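Local structure of putative oxidoreductase (Bacteroides fragilis NCTC 9343, 3EOF) at residues 124-129 against 159-164; 77-82 against 152-157. The protein probably acts as an FMN-dependent oxidoreductase of the nitroreductase family, binding its flavin between two subunits. All blocks are in the same frame, centred on the assembly; numbering follows the deposited sequence.

Contact 1 of 2, residues 124-129 against 159-164. With FMN (flavin mononucleotide), chain C.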
loop_
_atom_site.group_PDB
_atom_site.type_symbol
_atom_site.label_atom_id
_atom_site.label_comp_id
_atom_site.label_asym_id
_atom_site.label_seq_id
_atom_site.Cartn_x
_atom_site.Cartn_y
_atom_site.Cartn_z
ATOM N N ALA A 124 4.461 19.591 -1.541
ATOM C CA ALA A 124 3.747 20.816 -1.914
ATOM C C ALA A 124 3.351 21.666 -0.683
ATOM O O ALA A 124 2.671 22.671 -0.816
ATOM C CB ALA A 124 2.508 20.491 -2.748
ATOM N N GLY A 125 3.783 21.302 0.510
ATOM C CA GLY A 125 3.485 22.138 1.677
ATOM C C GLY A 125 2.173 21.786 2.366
ATOM O O GLY A 125 1.746 22.466 3.273
ATOM N N LEU A 126 1.518 20.726 1.941
ATOM C CA LEU A 126 0.265 20.323 2.611
ATOM C C LEU A 126 0.533 19.322 3.753
ATOM O O LEU A 126 1.629 18.794 3.911
ATOM C CB LEU A 126 -0.693 19.732 1.597
ATOM C CG LEU A 126 -1.167 20.587 0.422
ATOM C CD1 LEU A 126 -1.629 19.722 -0.776
ATOM C CD2 LEU A 126 -2.251 21.553 0.827
ATOM N N GLY A 127 -0.473 19.114 4.597
ATOM C CA GLY A 127 -0.375 18.148 5.669
ATOM C C GLY A 127 -1.469 17.128 5.394
ATOM O O GLY A 127 -2.547 17.451 4.931
ATOM N N ILE A 128 -1.170 15.882 5.670
ATOM C CA ILE A 128 -2.080 14.795 5.437
ATOM C C ILE A 128 -2.193 13.938 6.718
ATOM O O ILE A 128 -1.371 13.999 7.620
ATOM C CB ILE A 128 -1.602 13.908 4.237
ATOM C CG1 ILE A 128 -0.313 13.151 4.581
ATOM C CG2 ILE A 128 -1.377 14.766 2.918
ATOM C CD1 ILE A 128 -0.471 11.842 5.361
ATOM N N CYS A 129 -3.231 13.125 6.739
ATOM C CA CYS A 129 -3.492 12.177 7.799
ATOM C C CYS A 129 -4.292 11.047 7.180
ATOM O O CYS A 129 -5.281 11.281 6.485
ATOM C CB CYS A 129 -4.297 12.799 8.927
ATOM S SG CYS A 129 -4.537 11.679 10.297
ATOM N N VAL A 159 -6.546 16.082 3.797
ATOM C CA VAL A 159 -5.491 16.917 3.246
ATOM C C VAL A 159 -5.854 18.391 3.439
ATOM O O VAL A 159 -7.025 18.793 3.246
ATOM C CB VAL A 159 -5.384 16.834 1.666
ATOM C CG1 VAL A 159 -3.972 17.153 1.228
ATOM C CG2 VAL A 159 -5.846 15.537 1.120
ATOM N N GLY A 160 -4.845 19.196 3.780
ATOM C CA GLY A 160 -5.037 20.619 3.956
ATOM C C GLY A 160 -3.727 21.287 4.183
ATOM O O GLY A 160 -2.708 20.627 4.278
ATOM N N TYR A 161 -3.736 22.609 4.221
ATOM C CA TYR A 161 -2.541 23.344 4.570
ATOM C C TYR A 161 -2.453 23.237 6.081
ATOM O O TYR A 161 -3.459 23.346 6.743
ATOM C CB TYR A 161 -2.641 24.784 4.128
ATOM C CG TYR A 161 -2.535 24.903 2.657
ATOM C CD1 TYR A 161 -3.661 24.819 1.849
ATOM C CD2 TYR A 161 -1.305 25.089 2.063
ATOM C CE1 TYR A 161 -3.560 24.947 0.504
ATOM C CE2 TYR A 161 -1.199 25.234 0.726
ATOM C CZ TYR A 161 -2.327 25.157 -0.058
ATOM O OH TYR A 161 -2.188 25.296 -1.410
ATOM N N PRO A 162 -1.255 22.979 6.615
ATOM C CA PRO A 162 -1.106 22.724 8.046
ATOM C C PRO A 162 -1.442 23.879 8.960
ATOM O O PRO A 162 -1.048 24.995 8.690
ATOM C CB PRO A 162 0.385 22.402 8.191
ATOM C CG PRO A 162 0.906 22.148 6.844
ATOM C CD PRO A 162 0.038 22.907 5.903
ATOM N N ALA A 163 -2.170 23.607 10.041
ATOM C CA ALA A 163 -2.479 24.619 11.062
ATOM C C ALA A 163 -1.946 24.134 12.442
ATOM O O ALA A 163 -2.478 24.465 13.503
ATOM C CB ALA A 163 -4.006 24.934 11.105
ATOM N N GLU A 164 -0.906 23.296 12.393
ATOM C CA GLU A 164 -0.220 22.822 13.584
ATOM C C GLU A 164 1.184 22.438 13.197
ATOM O O GLU A 164 1.446 22.081 12.050
ATOM C CB GLU A 164 -0.908 21.621 14.227
ATOM C CG GLU A 164 -1.011 20.410 13.327
ATOM C CD GLU A 164 -1.527 19.181 14.036
ATOM O OE1 GLU A 164 -1.752 19.259 15.262
ATOM O OE2 GLU A 164 -1.742 18.149 13.359
HETATM N N1 FMN C . -4.100 8.959 12.537
HETATM C C2 FMN C . -5.281 9.312 13.201
HETATM O O2 FMN C . -5.330 10.320 13.924
HETATM N N3 FMN C . -6.426 8.519 13.095
HETATM C C4 FMN C . -6.459 7.340 12.325
HETATM O O4 FMN C . -7.596 6.889 11.916
HETATM C C4A FMN C . -5.236 6.990 11.672
HETATM N N5 FMN C . -5.184 5.838 10.899
HETATM C C5A FMN C . -4.039 5.478 10.204
HETATM C C6 FMN C . -4.091 4.308 9.433
HETATM C C7 FMN C . -2.985 3.877 8.724
HETATM C C7M FMN C . -3.106 2.601 7.941
HETATM C C8 FMN C . -1.803 4.610 8.789
HETATM C C8M FMN C . -0.706 4.266 7.837
HETATM C C9 FMN C . -1.741 5.791 9.563
HETATM C C9A FMN C . -2.863 6.256 10.296
HETATM N N10 FMN C . -2.883 7.424 11.099
HETATM C C10 FMN C . -4.061 7.787 11.777
HETATM C "C1'" FMN C . -1.639 8.279 11.329
HETATM C "C2'" FMN C . -0.712 7.551 12.292
HETATM O "O2'" FMN C . -1.304 7.584 13.598
HETATM C "C3'" FMN C . 0.698 8.104 12.237
HETATM O "O3'" FMN C . 1.341 7.863 10.971
HETATM C "C4'" FMN C . 1.594 7.536 13.347
HETATM O "O4'" FMN C . 1.189 8.014 14.614
HETATM C "C5'" FMN C . 3.001 8.032 13.165
HETATM O "O5'" FMN C . 2.866 9.453 13.088
HETATM P P FMN C . 3.576 10.316 11.900
HETATM O O1P FMN C . 2.971 9.956 10.527
HETATM O O2P FMN C . 5.044 9.974 11.894
HETATM O O3P FMN C . 3.418 11.776 12.351
#
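One methyl of L126 sits squarely over the phenol ring of Y161. L126 CD2 stands 3.5 Å from the centroid of the Y161 ring and only 5° off its normal, a CH-pi contact in which all six ring carbons lie almost equally far from the methyl. The CB of Y161 leaves its backbone away from residues 124-129, and it is the placing of CG beside the backbone N and anti to the carbonyl carbon (chi1 -72°) that brings the ring back under L126. The other branch of L126 turns to V159, with CD1 of L126 4.0 Å from CG1 of V159. That same CG1 of V159 meets CG2 of I128 at 3.9 Å, so one methyl bridges two side chains of the facing segment.

The backbones here join strand 127-131, an outermost strand, within this chain, of the antiparallel sheet of this nitroreductase-family fold, to strand 151-160. G127 and G160 form a hydrogen-bonded pair: G127 N gives a nearly straight bond (176°) of 2.7 Å to G160 O, and G160 N returns one of 3.1 Å to G127 O. The non-hydrogen-bonded pair I128-V159 follows, its side chains meeting helix 100-123. Before the strand, G125 is the C-prime residue of a Schellman motif ending that helix, and its O approaches CD of P162 to 3.2 Å.

K18 makes a cation-pi contact with the Y161 ring, while I128 packs on S36 of the second subunit. Further along, C129 enters the flavin pocket, where its SG is 3.6 Å from N1 of FMN; hydrogen bonds with R9, T11, R13, Q65 and R171 of the same chain, and with T37 N of the second subunit, hold the cofactor.

Contact 2 of 2, residues 77-82 against 152-157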
loop_
_atom_site.group_PDB
_atom_site.type_symbol
_atom_site.label_atom_id
_atom_site.label_comp_id
_atom_site.label_asym_id
_atom_site.label_seq_id
_atom_site.Cartn_x
_atom_site.Cartn_y
_atom_site.Cartn_z
ATOM N N PHE A 77 -9.361 6.685 -1.217
ATOM C CA PHE A 77 -8.676 5.830 -2.192
ATOM C C PHE A 77 -9.324 4.432 -2.222
ATOM O O PHE A 77 -9.277 3.677 -1.253
ATOM C CB PHE A 77 -7.202 5.747 -1.859
ATOM C CG PHE A 77 -6.500 7.061 -1.963
ATOM C CD1 PHE A 77 -6.421 7.913 -0.866
ATOM C CD2 PHE A 77 -5.918 7.450 -3.153
ATOM C CE1 PHE A 77 -5.784 9.103 -0.947
ATOM C CE2 PHE A 77 -5.283 8.637 -3.247
ATOM C CZ PHE A 77 -5.218 9.488 -2.118
ATOM N N CYS A 78 -9.920 4.098 -3.362
ATOM C CA CYS A 78 -10.618 2.842 -3.556
ATOM C C CYS A 78 -9.946 1.866 -4.521
ATOM O O CYS A 78 -9.492 2.266 -5.615
ATOM C CB CYS A 78 -12.010 3.134 -4.118
ATOM S SG CYS A 78 -12.925 4.279 -3.127
ATOM N N ALA A 79 -9.884 0.607 -4.085
ATOM C CA ALA A 79 -9.481 -0.520 -4.918
ATOM C C ALA A 79 -10.594 -0.557 -5.970
ATOM O O ALA A 79 -11.741 -0.466 -5.626
ATOM C CB ALA A 79 -9.460 -1.806 -4.092
ATOM N N ASP A 80 -10.262 -0.658 -7.246
ATOM C CA ASP A 80 -11.289 -0.615 -8.293
ATOM C C ASP A 80 -10.912 -1.537 -9.436
ATOM O O ASP A 80 -9.978 -1.264 -10.202
ATOM C CB ASP A 80 -11.441 0.830 -8.775
ATOM C CG ASP A 80 -12.555 1.045 -9.794
ATOM O OD1 ASP A 80 -12.865 0.130 -10.549
ATOM O OD2 ASP A 80 -13.083 2.187 -9.865
ATOM N N PHE A 81 -11.607 -2.664 -9.489
ATOM C CA PHE A 81 -11.535 -3.584 -10.635
ATOM C C PHE A 81 -12.752 -3.388 -11.547
ATOM O O PHE A 81 -12.794 -3.928 -12.656
ATOM C CB PHE A 81 -11.398 -5.065 -10.212
ATOM C CG PHE A 81 -10.074 -5.646 -10.558
ATOM C CD1 PHE A 81 -9.766 -5.877 -11.892
ATOM C CD2 PHE A 81 -9.170 -6.007 -9.598
ATOM C CE1 PHE A 81 -8.551 -6.439 -12.260
ATOM C CE2 PHE A 81 -7.972 -6.582 -9.950
ATOM C CZ PHE A 81 -7.653 -6.783 -11.288
ATOM N N ARG A 82 -13.695 -2.555 -11.103
ATOM C CA ARG A 82 -14.912 -2.302 -11.841
ATOM C C ARG A 82 -14.644 -1.625 -13.168
ATOM O O ARG A 82 -15.193 -2.032 -14.207
ATOM C CB ARG A 82 -15.857 -1.418 -11.044
ATOM C CG ARG A 82 -17.173 -1.174 -11.789
ATOM C CD ARG A 82 -18.144 -0.495 -10.908
ATOM N NE ARG A 82 -19.465 -0.476 -11.511
ATOM C CZ ARG A 82 -20.383 -1.419 -11.341
ATOM N NH1 ARG A 82 -20.142 -2.494 -10.599
ATOM N NH2 ARG A 82 -21.544 -1.295 -11.950
ATOM N N PHE A 152 -13.924 -1.011 -3.573
ATOM C CA PHE A 152 -13.799 -1.180 -2.164
ATOM C C PHE A 152 -12.907 -0.062 -1.592
ATOM O O PHE A 152 -11.800 0.171 -2.095
ATOM C CB PHE A 152 -13.186 -2.590 -1.883
ATOM C CG PHE A 152 -13.294 -2.994 -0.435
ATOM C CD1 PHE A 152 -12.430 -2.462 0.509
ATOM C CD2 PHE A 152 -14.281 -3.869 -0.018
ATOM C CE1 PHE A 152 -12.560 -2.766 1.861
ATOM C CE2 PHE A 152 -14.417 -4.185 1.326
ATOM C CZ PHE A 152 -13.538 -3.630 2.267
ATOM N N PRO A 153 -13.364 0.634 -0.533
ATOM C CA PRO A 153 -12.545 1.701 0.023
ATOM C C PRO A 153 -11.390 1.135 0.827
ATOM O O PRO A 153 -11.591 0.281 1.703
ATOM C CB PRO A 153 -13.512 2.432 0.927
ATOM C CG PRO A 153 -14.415 1.370 1.420
ATOM C CD PRO A 153 -14.628 0.484 0.235
ATOM N N ILE A 154 -10.174 1.543 0.457
ATOM C CA ILE A 154 -8.950 1.034 1.080
ATOM C C ILE A 154 -8.506 1.957 2.200
ATOM O O ILE A 154 -8.422 1.538 3.366
ATOM C CB ILE A 154 -7.807 0.825 0.032
ATOM C CG1 ILE A 154 -8.225 -0.299 -0.938
ATOM C CG2 ILE A 154 -6.464 0.430 0.692
ATOM C CD1 ILE A 154 -8.603 -1.602 -0.278
ATOM N N THR A 155 -8.175 3.187 1.860
ATOM C CA THR A 155 -7.850 4.167 2.887
ATOM C C THR A 155 -8.368 5.564 2.501
ATOM O O THR A 155 -8.753 5.792 1.363
ATOM C CB THR A 155 -6.385 4.228 3.245
ATOM O OG1 THR A 155 -6.245 5.010 4.453
ATOM C CG2 THR A 155 -5.607 4.838 2.113
ATOM N N THR A 156 -8.388 6.457 3.496
ATOM C CA THR A 156 -8.873 7.809 3.357
ATOM C C THR A 156 -7.828 8.727 3.897
ATOM O O THR A 156 -7.225 8.424 4.914
ATOM C CB THR A 156 -10.172 8.016 4.150
ATOM O OG1 THR A 156 -11.100 7.013 3.720
ATOM C CG2 THR A 156 -10.746 9.442 3.873
ATOM N N VAL A 157 -7.596 9.825 3.184
ATOM C CA VAL A 157 -6.630 10.815 3.571
ATOM C C VAL A 157 -7.282 12.172 3.615
ATOM O O VAL A 157 -7.882 12.624 2.637
ATOM C CB VAL A 157 -5.488 10.831 2.574
ATOM C CG1 VAL A 157 -4.496 11.973 2.806
ATOM C CG2 VAL A 157 -4.784 9.487 2.599
#
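A classic beta bulge interrupts the pairing of strands 73-80 and 151-160, the two inner strands of the antiparallel sheet in this nitroreductase-family fold. I154 and T155 together stand opposite F77, whose carbonyl receives two N-H groups: I154 N binds F77 O at 2.9 Å, whereas the bond from T155 N to F77 O is weak at 3.3 Å. The extra residue is accommodated at I154, whose phi -94° and psi -63° depart from the extended values of its neighbours. F77 N donates to T155 O over 2.8 Å. Between F77 and C78 the register shifts by one, and past the bulge A79 pairs with F152, A79 N reaching F152 O at 2.8 Å and F152 N reaching A79 O at 3.0 Å. The non-hydrogen-bonded pair C78-P153 lies between, with C78 SG nearest CA of P153, at 4.1 Å.

The sheet face bearing F77, A79 and T155 is covered by helix 100-123, in which T110 touches F77, while F103 and L111 touch I154. P153, on the other face, packs on helix 138-145. Where strand 73-80 ends, D80 OD1 accepts a hydrogen bond from R83 N at the start of the next helix, and its OD2 bonds Y183 of the second subunit, whose D185 forms a salt bridge with R82.

Across the bulge, CG1 of I154 rests 3.7 Å from CB of A79. The F77 ring, its CG anti to the carbonyl carbon (chi1 -64°), turns its edge to T155 O and V157 CB, and its CE1 meets CG2 of V157 at 3.7 Å.

Overall arrangement
From the N terminus, the first strand, 44-49, borders strand 73-80; helices 82-89 and 100-123, strand 127-131 and helix 138-145 follow before strand 151-160 pairs with 73-80 on one side and 127-131 on the other. Contact 2 closes a loop of 69 residues, and contact 1 one of 29. Their segments alternate along the chain, so the closures cross, and strand 151-160 serves both: contact 2 uses its first part against 73-80, contact 1 its end against 127-131. Their centres are about 22 Å apart, yet they touch where V157 packs against I128. Contact 1 reaches the flavin through C129 and the second subunit through I128; contact 2 meets the second subunit through D80 and R82.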